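Local coordinates for protein endoglucanase A (Clostridium cellulolyticum, PDB 1EDG) that hydrolyses internal beta-1,4-glucosidic bonds of cellulose, acting as an endoglucanase of glycoside hydrolase family 5 with a TIM-barrel catalytic domain, at residues L264-G269 against V311-L316; N272-N275 against K280-S283; E284-M289 against V327-A332; E321-Y326 against D369-Y374; N343-T348 against F354-S359. All blocks are in the same frame, centred on the assembly; numbering follows the deposited sequence.

The eight parallel strands of this catalytic domain close into a TIM barrel, and the five contacts tie together its last third, from the loop after strand 249-254 to helix 365-374. Contact 2 is nested within the loop that contact 1 closes; the two touch, centres about 14 Å apart. Contact 3 shares helix 279-297 with contact 2 and helix 316-332 with contact 4, whose centre lies about 11 Å from its own. Contact 5, nested along the chain inside contact 4, belongs to the excursion after strand 336-339, about 27 Å from contact 3 between centres. Helix packing thus joins the outer layer of the barrel, while contacts 1, 2 and 5 fasten its long loops.

Contact 1: residues L264-G269 against V311-L316; sequences LAMADG and VDKNNL
Lys-313 stretches between the connections that follow the sixth and seventh strands of the TIM barrel (249-254 and 303-308), laying its aliphatic chain across Met-266 and delivering its ammonium to the backbone of Leu-264. The two side chains pass at a slant. Met-266 is bent at chi2 (-57°), which brings its sulfur to the lysine stem: Met-266 SD lies 3.7 Å from Lys-313 CD. A flexible thioether suits this place, since it can lie against methylenes while the residue as a whole stays exposed. Lys-313, by contrast, runs straight beyond CG and so spans the gap, for no backbone bond joins 264-269 to 311-316 directly. Lys-313 NZ donates to Leu-264 O at 2.8 Å, tilted 25° from the carbonyl plane. Phe-261 O and Thr-271 O accept from the same ammonium, so three carbonyls before and after the 3-10 turn at 266-268 converge on one nitrogen. At the other end, Asp-312 OD1 receives Asn-314 N in an Asx turn that shapes the chain next to the lysine. The three carbonyl oxygens probably offset the charge of this buried ammonium, which works as a multiple donor cross-linking the two connections.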
# COMPACT_ATOMS: atom_id res chain seq x y z
N LEU A 264 -2.35 -17.82 -0.95
CA LEU A 264 -2.36 -19.08 -0.21
C LEU A 264 -1.37 -20.09 -0.79
O LEU A 264 -1.47 -20.48 -1.95
CB LEU A 264 -3.77 -19.66 -0.19
CG LEU A 264 -4.03 -20.86 0.72
CD1 LEU A 264 -3.72 -20.48 2.16
CD2 LEU A 264 -5.48 -21.30 0.58
N ALA A 265 -0.41 -20.53 0.03
CA ALA A 265 0.59 -21.50 -0.42
C ALA A 265 -0.05 -22.81 -0.85
O ALA A 265 -1.11 -23.19 -0.35
CB ALA A 265 1.62 -21.75 0.68
N MET A 266 0.61 -23.51 -1.76
CA MET A 266 0.11 -24.79 -2.26
C MET A 266 -0.08 -25.76 -1.09
O MET A 266 -1.12 -26.41 -0.98
CB MET A 266 1.08 -25.38 -3.28
CG MET A 266 1.22 -24.57 -4.56
SD MET A 266 -0.37 -24.32 -5.37
CE MET A 266 -0.55 -25.88 -6.23
N ALA A 267 0.91 -25.80 -0.21
CA ALA A 267 0.89 -26.67 0.96
C ALA A 267 -0.31 -26.40 1.87
O ALA A 267 -0.75 -27.28 2.61
CB ALA A 267 2.19 -26.52 1.76
N ASP A 268 -0.86 -25.19 1.80
CA ASP A 268 -2.00 -24.82 2.63
C ASP A 268 -3.36 -24.93 1.93
O ASP A 268 -4.38 -24.49 2.46
CB ASP A 268 -1.80 -23.41 3.20
CG ASP A 268 -0.54 -23.30 4.02
OD1 ASP A 268 -0.36 -24.11 4.96
OD2 ASP A 268 0.29 -22.42 3.73
N GLY A 269 -3.37 -25.54 0.75
CA GLY A 269 -4.61 -25.70 0.01
C GLY A 269 -4.82 -24.72 -1.13
O GLY A 269 -5.91 -24.65 -1.70
N VAL A 311 2.02 -14.78 -5.40
CA VAL A 311 3.17 -15.53 -4.92
C VAL A 311 3.69 -16.53 -5.96
O VAL A 311 2.93 -17.10 -6.74
CB VAL A 311 2.80 -16.25 -3.58
CG1 VAL A 311 1.85 -17.41 -3.82
CG2 VAL A 311 4.03 -16.70 -2.88
N ASP A 312 5.01 -16.73 -5.99
CA ASP A 312 5.62 -17.66 -6.93
C ASP A 312 5.24 -19.11 -6.64
O ASP A 312 5.49 -19.62 -5.54
CB ASP A 312 7.15 -17.50 -6.89
CG ASP A 312 7.88 -18.49 -7.81
OD1 ASP A 312 7.28 -19.01 -8.78
OD2 ASP A 312 9.07 -18.72 -7.55
N LYS A 313 4.62 -19.77 -7.61
CA LYS A 313 4.23 -21.17 -7.49
C LYS A 313 4.73 -21.89 -8.74
O LYS A 313 4.10 -22.83 -9.22
CB LYS A 313 2.70 -21.30 -7.39
CG LYS A 313 2.12 -20.87 -6.05
CD LYS A 313 0.61 -20.83 -6.06
CE LYS A 313 0.09 -20.43 -4.69
NZ LYS A 313 -1.36 -20.12 -4.69
N ASN A 314 5.90 -21.46 -9.23
CA ASN A 314 6.51 -22.00 -10.44
C ASN A 314 5.47 -21.98 -11.56
O ASN A 314 5.26 -22.96 -12.26
CB ASN A 314 7.02 -23.43 -10.23
CG ASN A 314 8.14 -23.50 -9.20
OD1 ASN A 314 9.17 -22.84 -9.34
ND2 ASN A 314 7.93 -24.29 -8.15
N ASN A 315 4.85 -20.81 -11.73
CA ASN A 315 3.79 -20.62 -12.72
C ASN A 315 3.93 -19.27 -13.40
O ASN A 315 3.01 -18.44 -13.37
CB ASN A 315 2.41 -20.74 -12.04
CG ASN A 315 2.22 -19.77 -10.85
OD1 ASN A 315 1.11 -19.63 -10.35
ND2 ASN A 315 3.29 -19.13 -10.40
N LEU A 316 5.08 -19.07 -14.03
CA LEU A 316 5.40 -17.82 -14.72
C LEU A 316 4.31 -17.32 -15.65
O LEU A 316 3.79 -16.22 -15.47
CB LEU A 316 6.70 -17.96 -15.52
CG LEU A 316 7.78 -16.88 -15.45
CD1 LEU A 316 8.62 -16.93 -16.71
CD2 LEU A 316 7.20 -15.50 -15.27

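Contact 2: residues N272-N275 against K280-S283; sequences NAWN and KDQS
Asp-281 meets Trp-274 and Asn-275 where the loop before helix 279-297 packs back on that helix's first turn, in the outer layer of the TIM barrel. With CG anti to its carbonyl carbon (chi1 -75°), the aspartate turns its carboxylate back to the chain that precedes the helix. Asp-281 OD2 accepts Asn-275 N at 2.8 Å, the donor standing 35° out of the carboxylate plane. The short acid suits this place because it can reach a backbone N-H from within the helix. Its methylene serves too: Asp-281 CB sits over the five-membered ring of Trp-274 in a CH-pi contact, 3.9 Å from the centroid. The large indole is buried here, packed against helix 279-297 and also against Tyr-322 (edge-to-face) and Tyr-325 of helix 316-332. Such a burial leaves one polar atom to be satisfied, and the helix supplies the acceptor: Trp-274 NE1 donates to Asp-281 O at 2.9 Å in a bent bond of 140°, from above the carbonyl plane. Gln-282 follows; its NE2 bonds to Ile-276 O and so holds the linker, while Gln-282 CA lies 4.3 Å from Trp-274 CZ2.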
# COMPACT_ATOMS: atom_id res chain seq x y z
N ASN A 272 -2.42 -23.04 -8.18
CA ASN A 272 -1.45 -22.32 -9.01
C ASN A 272 -2.04 -22.01 -10.38
O ASN A 272 -1.33 -21.59 -11.29
CB ASN A 272 -0.16 -23.12 -9.16
CG ASN A 272 -0.33 -24.38 -9.99
OD1 ASN A 272 -1.45 -24.83 -10.24
ND2 ASN A 272 0.78 -24.97 -10.41
N ALA A 273 -3.35 -22.18 -10.51
CA ALA A 273 -4.02 -21.95 -11.78
C ALA A 273 -5.05 -20.83 -11.74
O ALA A 273 -5.80 -20.68 -10.77
CB ALA A 273 -4.66 -23.23 -12.26
N TRP A 274 -5.07 -20.05 -12.81
CA TRP A 274 -6.01 -18.94 -13.00
C TRP A 274 -6.10 -18.81 -14.51
O TRP A 274 -5.08 -18.64 -15.18
CB TRP A 274 -5.49 -17.64 -12.37
CG TRP A 274 -6.45 -16.48 -12.53
CD1 TRP A 274 -7.53 -16.18 -11.74
CD2 TRP A 274 -6.43 -15.48 -13.57
NE1 TRP A 274 -8.18 -15.07 -12.23
CE2 TRP A 274 -7.53 -14.62 -13.35
CE3 TRP A 274 -5.59 -15.24 -14.67
CZ2 TRP A 274 -7.81 -13.53 -14.18
CZ3 TRP A 274 -5.87 -14.15 -15.50
CH2 TRP A 274 -6.97 -13.31 -15.25
N ASN A 275 -7.31 -18.91 -15.03
CA ASN A 275 -7.57 -18.86 -16.46
C ASN A 275 -8.13 -17.51 -16.93
O ASN A 275 -9.30 -17.19 -16.68
CB ASN A 275 -8.52 -20.00 -16.85
CG ASN A 275 -8.69 -20.15 -18.35
OD1 ASN A 275 -8.14 -19.40 -19.15
ND2 ASN A 275 -9.48 -21.15 -18.74
N LYS A 280 -15.46 -16.85 -14.81
CA LYS A 280 -15.46 -16.94 -13.35
C LYS A 280 -14.14 -16.41 -12.78
O LYS A 280 -14.15 -15.62 -11.84
CB LYS A 280 -15.70 -18.37 -12.87
CG LYS A 280 -17.16 -18.78 -12.86
CD LYS A 280 -17.75 -18.85 -14.26
CE LYS A 280 -19.26 -19.03 -14.21
NZ LYS A 280 -19.65 -20.24 -13.42
N ASP A 281 -13.03 -16.82 -13.38
CA ASP A 281 -11.71 -16.38 -12.93
C ASP A 281 -11.56 -14.89 -13.16
O ASP A 281 -10.97 -14.19 -12.34
CB ASP A 281 -10.60 -17.16 -13.64
CG ASP A 281 -10.46 -18.58 -13.11
OD1 ASP A 281 -10.98 -18.87 -12.01
OD2 ASP A 281 -9.81 -19.40 -13.78
N GLN A 282 -12.11 -14.40 -14.27
CA GLN A 282 -12.05 -12.97 -14.59
C GLN A 282 -12.81 -12.20 -13.51
O GLN A 282 -12.31 -11.19 -13.00
CB GLN A 282 -12.69 -12.70 -15.96
CG GLN A 282 -11.89 -13.22 -17.16
CD GLN A 282 -12.67 -13.12 -18.47
OE1 GLN A 282 -13.86 -12.81 -18.48
NE2 GLN A 282 -12.00 -13.40 -19.58
N SER A 283 -13.98 -12.71 -13.14
CA SER A 283 -14.81 -12.08 -12.11
C SER A 283 -14.13 -11.94 -10.76
O SER A 283 -14.40 -11.00 -10.01
CB SER A 283 -16.12 -12.86 -11.94
OG SER A 283 -16.92 -12.79 -13.11

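Contact 3: residues E284-M289 against V327-A332; sequences EVTWFM and VAQAKA
Met-289 and Gln-329 both place CG anti to the carbonyl carbon (chi1 -65° and -68°), but the methionine then runs on extended whereas the glutamine folds at chi2. The straight thioether therefore reaches across to the second helix and crosses the glutamine at about a right angle. Met-289 SD rests 3.8 Å from Gln-329 CB and 3.6 Å from Ala-330 N, and Met-289 CE meets Ala-330 CB at 4.1 Å. A long unbranched side chain suits a gap of this width, since the axes of the two segments come no nearer than 10.2 Å; the small Ala-330 gives the methyl a place to settle. The bent glutamine turns its amide end to Thr-286, whose CG2 touches Gln-329 CD at 3.8 Å. That methyl supplies the apolar part of the threonine, while OG1 makes a weak hydrogen bond to Gln-282 O in the preceding turn. No hydrogen bond joins the two segments; they meet by van der Waals contact. They run nearly parallel, at 21°, as expected for successive helices round a TIM barrel. Tyr-326, one turn earlier on helix 316-332, also packs on Met-289 and reaches in to strands 303-308 and 336-339, while Val-327 and Ala-328 lean on helix 365-374.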
# COMPACT_ATOMS: atom_id res chain seq x y z
N GLU A 284 -13.27 -12.91 -10.43
CA GLU A 284 -12.54 -12.90 -9.16
C GLU A 284 -11.66 -11.67 -9.03
O GLU A 284 -11.27 -11.28 -7.93
CB GLU A 284 -11.67 -14.16 -9.03
CG GLU A 284 -12.42 -15.48 -8.93
CD GLU A 284 -13.18 -15.67 -7.61
OE1 GLU A 284 -12.82 -15.03 -6.60
OE2 GLU A 284 -14.13 -16.48 -7.60
N VAL A 285 -11.31 -11.08 -10.18
CA VAL A 285 -10.47 -9.89 -10.22
C VAL A 285 -11.29 -8.60 -10.36
O VAL A 285 -11.03 -7.62 -9.68
CB VAL A 285 -9.45 -9.97 -11.41
CG1 VAL A 285 -8.72 -8.65 -11.59
CG2 VAL A 285 -8.44 -11.09 -11.16
N THR A 286 -12.29 -8.62 -11.23
CA THR A 286 -13.10 -7.42 -11.47
C THR A 286 -14.22 -7.06 -10.49
O THR A 286 -14.59 -5.89 -10.39
CB THR A 286 -13.69 -7.44 -12.90
OG1 THR A 286 -14.52 -8.60 -13.07
CG2 THR A 286 -12.57 -7.46 -13.94
N TRP A 287 -14.74 -8.03 -9.74
CA TRP A 287 -15.84 -7.73 -8.81
C TRP A 287 -15.57 -6.55 -7.89
O TRP A 287 -16.36 -5.60 -7.84
CB TRP A 287 -16.26 -8.97 -8.00
CG TRP A 287 -15.37 -9.28 -6.82
CD1 TRP A 287 -14.24 -10.05 -6.83
CD2 TRP A 287 -15.50 -8.76 -5.49
NE1 TRP A 287 -13.66 -10.04 -5.59
CE2 TRP A 287 -14.40 -9.26 -4.74
CE3 TRP A 287 -16.42 -7.92 -4.85
CZ2 TRP A 287 -14.21 -8.95 -3.39
CZ3 TRP A 287 -16.23 -7.61 -3.50
CH2 TRP A 287 -15.13 -8.12 -2.79
N PHE A 288 -14.44 -6.57 -7.20
CA PHE A 288 -14.13 -5.48 -6.28
C PHE A 288 -13.78 -4.19 -7.00
O PHE A 288 -14.03 -3.09 -6.49
CB PHE A 288 -13.05 -5.88 -5.26
CG PHE A 288 -11.65 -5.91 -5.82
CD1 PHE A 288 -11.15 -7.05 -6.44
CD2 PHE A 288 -10.83 -4.78 -5.72
CE1 PHE A 288 -9.85 -7.06 -6.95
CE2 PHE A 288 -9.55 -4.79 -6.24
CZ PHE A 288 -9.06 -5.93 -6.86
N MET A 289 -13.22 -4.31 -8.21
CA MET A 289 -12.87 -3.13 -8.99
C MET A 289 -14.12 -2.39 -9.43
O MET A 289 -14.14 -1.16 -9.47
CB MET A 289 -12.01 -3.52 -10.20
CG MET A 289 -10.68 -4.09 -9.80
SD MET A 289 -9.55 -4.20 -11.18
CE MET A 289 -8.09 -4.98 -10.38
N VAL A 327 -3.74 -5.25 -13.77
CA VAL A 327 -3.36 -3.85 -13.99
C VAL A 327 -4.21 -3.18 -15.07
O VAL A 327 -4.63 -2.03 -14.90
CB VAL A 327 -1.85 -3.73 -14.33
CG1 VAL A 327 -1.50 -2.28 -14.68
CG2 VAL A 327 -1.00 -4.20 -13.14
N ALA A 328 -4.47 -3.88 -16.17
CA ALA A 328 -5.28 -3.34 -17.26
C ALA A 328 -6.70 -3.02 -16.79
O ALA A 328 -7.23 -1.95 -17.10
CB ALA A 328 -5.33 -4.32 -18.42
N GLN A 329 -7.31 -3.92 -16.03
CA GLN A 329 -8.66 -3.71 -15.51
C GLN A 329 -8.71 -2.54 -14.53
O GLN A 329 -9.67 -1.77 -14.51
CB GLN A 329 -9.19 -4.99 -14.86
CG GLN A 329 -9.44 -6.14 -15.84
CD GLN A 329 -10.59 -5.88 -16.81
OE1 GLN A 329 -11.40 -4.97 -16.62
NE2 GLN A 329 -10.66 -6.68 -17.86
N ALA A 330 -7.66 -2.39 -13.72
CA ALA A 330 -7.61 -1.29 -12.77
C ALA A 330 -7.46 0.05 -13.52
O ALA A 330 -8.15 1.03 -13.22
CB ALA A 330 -6.45 -1.48 -11.78
N LYS A 331 -6.58 0.07 -14.52
CA LYS A 331 -6.34 1.28 -15.31
C LYS A 331 -7.62 1.76 -16.00
O LYS A 331 -7.89 2.97 -16.04
CB LYS A 331 -5.22 1.02 -16.33
CG LYS A 331 -4.75 2.23 -17.12
CD LYS A 331 -5.53 2.36 -18.41
CE LYS A 331 -5.04 3.51 -19.27
NZ LYS A 331 -5.95 3.68 -20.43
N ALA A 332 -8.40 0.82 -16.51
CA ALA A 332 -9.66 1.15 -17.19
C ALA A 332 -10.64 1.85 -16.25
O ALA A 332 -11.55 2.54 -16.71
CB ALA A 332 -10.30 -0.12 -17.76

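Contact 4: residues E321-Y326 against D369-Y374; sequences EYMSYY and DGMVKY
Ser-324 and Gly-370 are the nearest CA pair of the two segments, 5.1 Å apart. Gly-370 has no side chain, which lets Ser-324 OG lie 3.5 Å from Gly-370 CA and the segment axes approach to 8.2 Å. Further along, Ser-324 CB packs obliquely on the ring of Tyr-374, 3.9 Å from Tyr-374 CD2. On the inner flank Met-323 and Met-371 meet by their terminal methyls, CE to CE at 3.8 Å, with the sulfur of Met-371 equally close to Met-323 CE. Their chains cross at a slant. Met-323 curls at both chi2 and chi3, while Met-371 keeps chi2 extended (176°) and bends only at chi3 (69°), and these unlike shapes bring the two ends together. Methionine suits such a buried seam because its flexible apolar chain can follow the surface it meets.

In the next shell, a bond to Val-320 O in the turn before satisfies the buried hydroxyl of Ser-324 and fixes its direction. Tyr-374 is anchored through OH to Pro-8 O and Leu-10 N of the N-terminal chain. Inward, Met-323 rests on Cys-308 of strand 303-308 and Met-371 on Leu-339 of strand 336-339. The segment axes make an angle of 17°. Close approach of near-parallel helices at Ser-324 and Gly-370, with larger apolar groups directed at the strands beneath, fits the outer helical layer of a TIM barrel, here between helices 316-332 and 365-374.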
# COMPACT_ATOMS: atom_id res chain seq x y z
N GLU A 321 0.02 -13.42 -17.07
CA GLU A 321 -1.35 -13.18 -17.53
C GLU A 321 -2.22 -12.52 -16.45
O GLU A 321 -2.91 -11.53 -16.71
CB GLU A 321 -1.97 -14.49 -18.03
CG GLU A 321 -1.33 -15.00 -19.32
CD GLU A 321 -1.72 -16.42 -19.67
OE1 GLU A 321 -2.01 -17.22 -18.75
OE2 GLU A 321 -1.73 -16.75 -20.87
N TYR A 322 -2.14 -13.05 -15.23
CA TYR A 322 -2.90 -12.51 -14.10
C TYR A 322 -2.52 -11.06 -13.79
O TYR A 322 -3.40 -10.20 -13.71
CB TYR A 322 -2.72 -13.40 -12.86
CG TYR A 322 -3.23 -12.80 -11.56
CD1 TYR A 322 -4.59 -12.84 -11.23
CD2 TYR A 322 -2.36 -12.19 -10.66
CE1 TYR A 322 -5.07 -12.29 -10.03
CE2 TYR A 322 -2.82 -11.64 -9.47
CZ TYR A 322 -4.16 -11.69 -9.16
OH TYR A 322 -4.59 -11.14 -7.97
N MET A 323 -1.23 -10.77 -13.63
CA MET A 323 -0.83 -9.40 -13.32
C MET A 323 -1.15 -8.41 -14.43
O MET A 323 -1.54 -7.26 -14.16
CB MET A 323 0.66 -9.32 -12.93
CG MET A 323 1.00 -9.96 -11.58
SD MET A 323 -0.08 -9.41 -10.19
CE MET A 323 0.28 -7.65 -10.12
N SER A 324 -1.00 -8.84 -15.68
CA SER A 324 -1.31 -7.97 -16.84
C SER A 324 -2.79 -7.59 -16.85
O SER A 324 -3.14 -6.41 -17.01
CB SER A 324 -0.94 -8.66 -18.16
OG SER A 324 0.47 -8.78 -18.30
N TYR A 325 -3.64 -8.60 -16.68
CA TYR A 325 -5.09 -8.41 -16.66
C TYR A 325 -5.51 -7.53 -15.47
O TYR A 325 -6.34 -6.63 -15.61
CB TYR A 325 -5.77 -9.78 -16.57
CG TYR A 325 -7.28 -9.76 -16.59
CD1 TYR A 325 -7.98 -9.74 -17.80
CD2 TYR A 325 -8.02 -9.80 -15.40
CE1 TYR A 325 -9.37 -9.78 -17.82
CE2 TYR A 325 -9.41 -9.84 -15.41
CZ TYR A 325 -10.08 -9.83 -16.63
OH TYR A 325 -11.45 -9.88 -16.63
N TYR A 326 -4.94 -7.81 -14.30
CA TYR A 326 -5.22 -7.06 -13.08
C TYR A 326 -4.93 -5.57 -13.28
O TYR A 326 -5.79 -4.72 -13.03
CB TYR A 326 -4.36 -7.63 -11.92
CG TYR A 326 -4.70 -7.13 -10.53
CD1 TYR A 326 -4.38 -5.83 -10.14
CD2 TYR A 326 -5.33 -7.96 -9.61
CE1 TYR A 326 -4.67 -5.37 -8.85
CE2 TYR A 326 -5.63 -7.51 -8.31
CZ TYR A 326 -5.29 -6.22 -7.94
OH TYR A 326 -5.55 -5.77 -6.67
N ASP A 369 7.08 -6.35 -16.93
CA ASP A 369 6.95 -5.68 -18.22
C ASP A 369 5.48 -5.66 -18.64
O ASP A 369 5.03 -4.71 -19.28
CB ASP A 369 7.82 -6.36 -19.29
CG ASP A 369 9.30 -6.10 -19.07
OD1 ASP A 369 9.64 -5.12 -18.37
OD2 ASP A 369 10.14 -6.86 -19.59
N GLY A 370 4.75 -6.71 -18.27
CA GLY A 370 3.33 -6.79 -18.56
C GLY A 370 2.59 -5.71 -17.77
O GLY A 370 1.67 -5.07 -18.29
N MET A 371 3.00 -5.50 -16.53
CA MET A 371 2.39 -4.47 -15.68
C MET A 371 2.66 -3.06 -16.23
O MET A 371 1.75 -2.23 -16.28
CB MET A 371 2.90 -4.57 -14.24
CG MET A 371 2.46 -5.84 -13.53
SD MET A 371 3.18 -5.96 -11.88
CE MET A 371 2.32 -4.61 -11.02
N VAL A 372 3.90 -2.79 -16.62
CA VAL A 372 4.25 -1.48 -17.16
C VAL A 372 3.48 -1.21 -18.46
O VAL A 372 2.99 -0.11 -18.69
CB VAL A 372 5.77 -1.36 -17.41
CG1 VAL A 372 6.10 -0.02 -18.07
CG2 VAL A 372 6.52 -1.46 -16.08
N LYS A 373 3.35 -2.25 -19.28
CA LYS A 373 2.65 -2.13 -20.55
C LYS A 373 1.19 -1.69 -20.38
O LYS A 373 0.69 -0.88 -21.15
CB LYS A 373 2.73 -3.47 -21.30
CG LYS A 373 1.95 -3.53 -22.59
CD LYS A 373 2.21 -4.84 -23.30
CE LYS A 373 1.25 -5.03 -24.46
NZ LYS A 373 1.19 -3.83 -25.34
N TYR A 374 0.54 -2.19 -19.34
CA TYR A 374 -0.86 -1.87 -19.12
C TYR A 374 -1.17 -0.79 -18.07
O TYR A 374 -2.34 -0.49 -17.82
CB TYR A 374 -1.64 -3.15 -18.85
CG TYR A 374 -1.68 -4.04 -20.08
CD1 TYR A 374 -2.37 -3.63 -21.22
CD2 TYR A 374 -0.99 -5.25 -20.12
CE1 TYR A 374 -2.36 -4.40 -22.38
CE2 TYR A 374 -0.97 -6.03 -21.28
CZ TYR A 374 -1.66 -5.60 -22.41
OH TYR A 374 -1.63 -6.35 -23.56

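Contact 5: residues N343-T348 against F354-S359; sequences NNFSGT and FFDRRS
The long excursion after strand 336-339, the last strand of the TIM barrel, folds back on the short strand 355-356, and Asn-343 and Phe-345 make the join. Asn-343 holds CG anti to its backbone N (chi1 -167°), which lays its amide over Arg-357: amide and guanidinium planes are stacked 22° apart, with Asn-343 CB over the guanidinium face, 3.6 Å from Arg-357 NH1. A flat polar side chain suits this place, since it can stack and still donate: Asn-343 ND2 makes a weak hydrogen bond to Phe-355 O at 3.3 Å. Arg-357 is itself bent at chi2 and chi3, and its NH2 is taken by Thr-38 OG1 in the loop after the first barrel strand.

Phenylalanine suits position 345 because its ring edge, with weakly positive C-H groups, can lie against Phe-355 O; Phe-345 CZ is 3.5 Å from Phe-354 N. Each segment is braced from within. Asn-344 OD1 accepts both the N and OG of Ser-346 in an Asx turn. Asp-356 OD2 receives the N and OG of Ser-359, three residues on, in an Asx motif; it also attracts the charge of Arg-358, but lies well out of the guanidinium plane, with no N-H directed at it. The other oxygen faces the join, where a water accepts from Asn-343 ND2 at 2.9 Å and donates weakly to Asp-356 OD1 at 3.4 Å.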
# COMPACT_ATOMS: atom_id res chain seq x y z
N ASN A 343 11.31 -9.16 -1.40
CA ASN A 343 12.68 -9.64 -1.63
C ASN A 343 12.91 -11.10 -1.19
O ASN A 343 14.05 -11.54 -1.03
CB ASN A 343 13.68 -8.70 -0.93
CG ASN A 343 15.12 -8.92 -1.37
OD1 ASN A 343 16.03 -8.94 -0.54
ND2 ASN A 343 15.34 -9.04 -2.68
N ASN A 344 11.83 -11.87 -1.07
CA ASN A 344 11.93 -13.26 -0.65
C ASN A 344 12.01 -14.26 -1.80
O ASN A 344 11.04 -14.48 -2.52
CB ASN A 344 10.76 -13.62 0.28
CG ASN A 344 10.83 -15.06 0.77
OD1 ASN A 344 11.89 -15.70 0.74
ND2 ASN A 344 9.70 -15.59 1.22
N PHE A 345 13.19 -14.86 -1.97
CA PHE A 345 13.43 -15.86 -3.01
C PHE A 345 13.98 -17.14 -2.36
O PHE A 345 14.62 -17.96 -3.02
CB PHE A 345 14.46 -15.36 -4.02
CG PHE A 345 14.10 -14.06 -4.68
CD1 PHE A 345 13.32 -14.04 -5.83
CD2 PHE A 345 14.56 -12.85 -4.17
CE1 PHE A 345 13.02 -12.85 -6.47
CE2 PHE A 345 14.26 -11.64 -4.79
CZ PHE A 345 13.49 -11.64 -5.95
N SER A 346 13.70 -17.33 -1.07
CA SER A 346 14.20 -18.49 -0.33
C SER A 346 13.45 -19.81 -0.51
O SER A 346 13.82 -20.82 0.09
CB SER A 346 14.27 -18.16 1.16
OG SER A 346 12.97 -18.01 1.71
N GLY A 347 12.38 -19.80 -1.30
CA GLY A 347 11.61 -21.02 -1.50
C GLY A 347 10.74 -21.38 -0.31
O GLY A 347 10.05 -22.41 -0.31
N THR A 348 10.74 -20.52 0.70
CA THR A 348 9.95 -20.75 1.91
C THR A 348 9.25 -19.44 2.29
O THR A 348 9.75 -18.35 1.99
CB THR A 348 10.84 -21.21 3.07
OG1 THR A 348 11.48 -22.44 2.71
CG2 THR A 348 10.02 -21.43 4.33
N PHE A 354 10.39 -10.12 -6.32
CA PHE A 354 10.40 -9.83 -7.76
C PHE A 354 11.73 -9.16 -8.11
O PHE A 354 12.47 -9.64 -8.97
CB PHE A 354 9.22 -8.93 -8.17
CG PHE A 354 7.87 -9.56 -7.96
CD1 PHE A 354 7.33 -10.42 -8.91
CD2 PHE A 354 7.14 -9.32 -6.79
CE1 PHE A 354 6.10 -11.03 -8.71
CE2 PHE A 354 5.91 -9.93 -6.58
CZ PHE A 354 5.38 -10.79 -7.54
N PHE A 355 12.06 -8.07 -7.42
CA PHE A 355 13.30 -7.35 -7.67
C PHE A 355 14.40 -7.92 -6.78
O PHE A 355 14.31 -7.86 -5.55
CB PHE A 355 13.10 -5.86 -7.38
CG PHE A 355 14.34 -5.02 -7.57
CD1 PHE A 355 14.85 -4.78 -8.84
CD2 PHE A 355 14.96 -4.43 -6.48
CE1 PHE A 355 15.95 -3.96 -9.02
CE2 PHE A 355 16.07 -3.60 -6.65
CZ PHE A 355 16.57 -3.37 -7.92
N ASP A 356 15.42 -8.50 -7.40
CA ASP A 356 16.54 -9.06 -6.64
C ASP A 356 17.42 -7.89 -6.23
O ASP A 356 18.21 -7.37 -7.03
CB ASP A 356 17.34 -10.05 -7.50
CG ASP A 356 18.32 -10.87 -6.68
OD1 ASP A 356 17.89 -11.85 -6.04
OD2 ASP A 356 19.52 -10.54 -6.68
N ARG A 357 17.25 -7.43 -4.99
CA ARG A 357 18.01 -6.30 -4.47
C ARG A 357 19.52 -6.52 -4.43
O ARG A 357 20.30 -5.57 -4.47
CB ARG A 357 17.47 -5.88 -3.10
CG ARG A 357 16.27 -4.94 -3.20
CD ARG A 357 15.03 -5.42 -2.45
NE ARG A 357 14.98 -4.92 -1.08
CZ ARG A 357 13.89 -4.84 -0.32
NH1 ARG A 357 12.69 -5.23 -0.76
NH2 ARG A 357 14.01 -4.39 0.91
N ARG A 358 19.91 -7.79 -4.41
CA ARG A 358 21.32 -8.17 -4.38
C ARG A 358 22.01 -7.78 -5.70
O ARG A 358 23.05 -7.12 -5.69
CB ARG A 358 21.42 -9.67 -4.17
CG ARG A 358 22.79 -10.18 -3.77
CD ARG A 358 22.84 -11.70 -3.91
NE ARG A 358 21.63 -12.35 -3.43
CZ ARG A 358 20.73 -12.94 -4.22
NH1 ARG A 358 20.90 -12.96 -5.53
NH2 ARG A 358 19.65 -13.50 -3.69
N SER A 359 21.42 -8.17 -6.82
CA SER A 359 21.99 -7.89 -8.14
C SER A 359 21.38 -6.69 -8.87
O SER A 359 21.78 -6.36 -9.98
CB SER A 359 21.88 -9.13 -9.02
OG SER A 359 20.55 -9.63 -9.03
O HOH W 1 17.94 -10.17 -3.10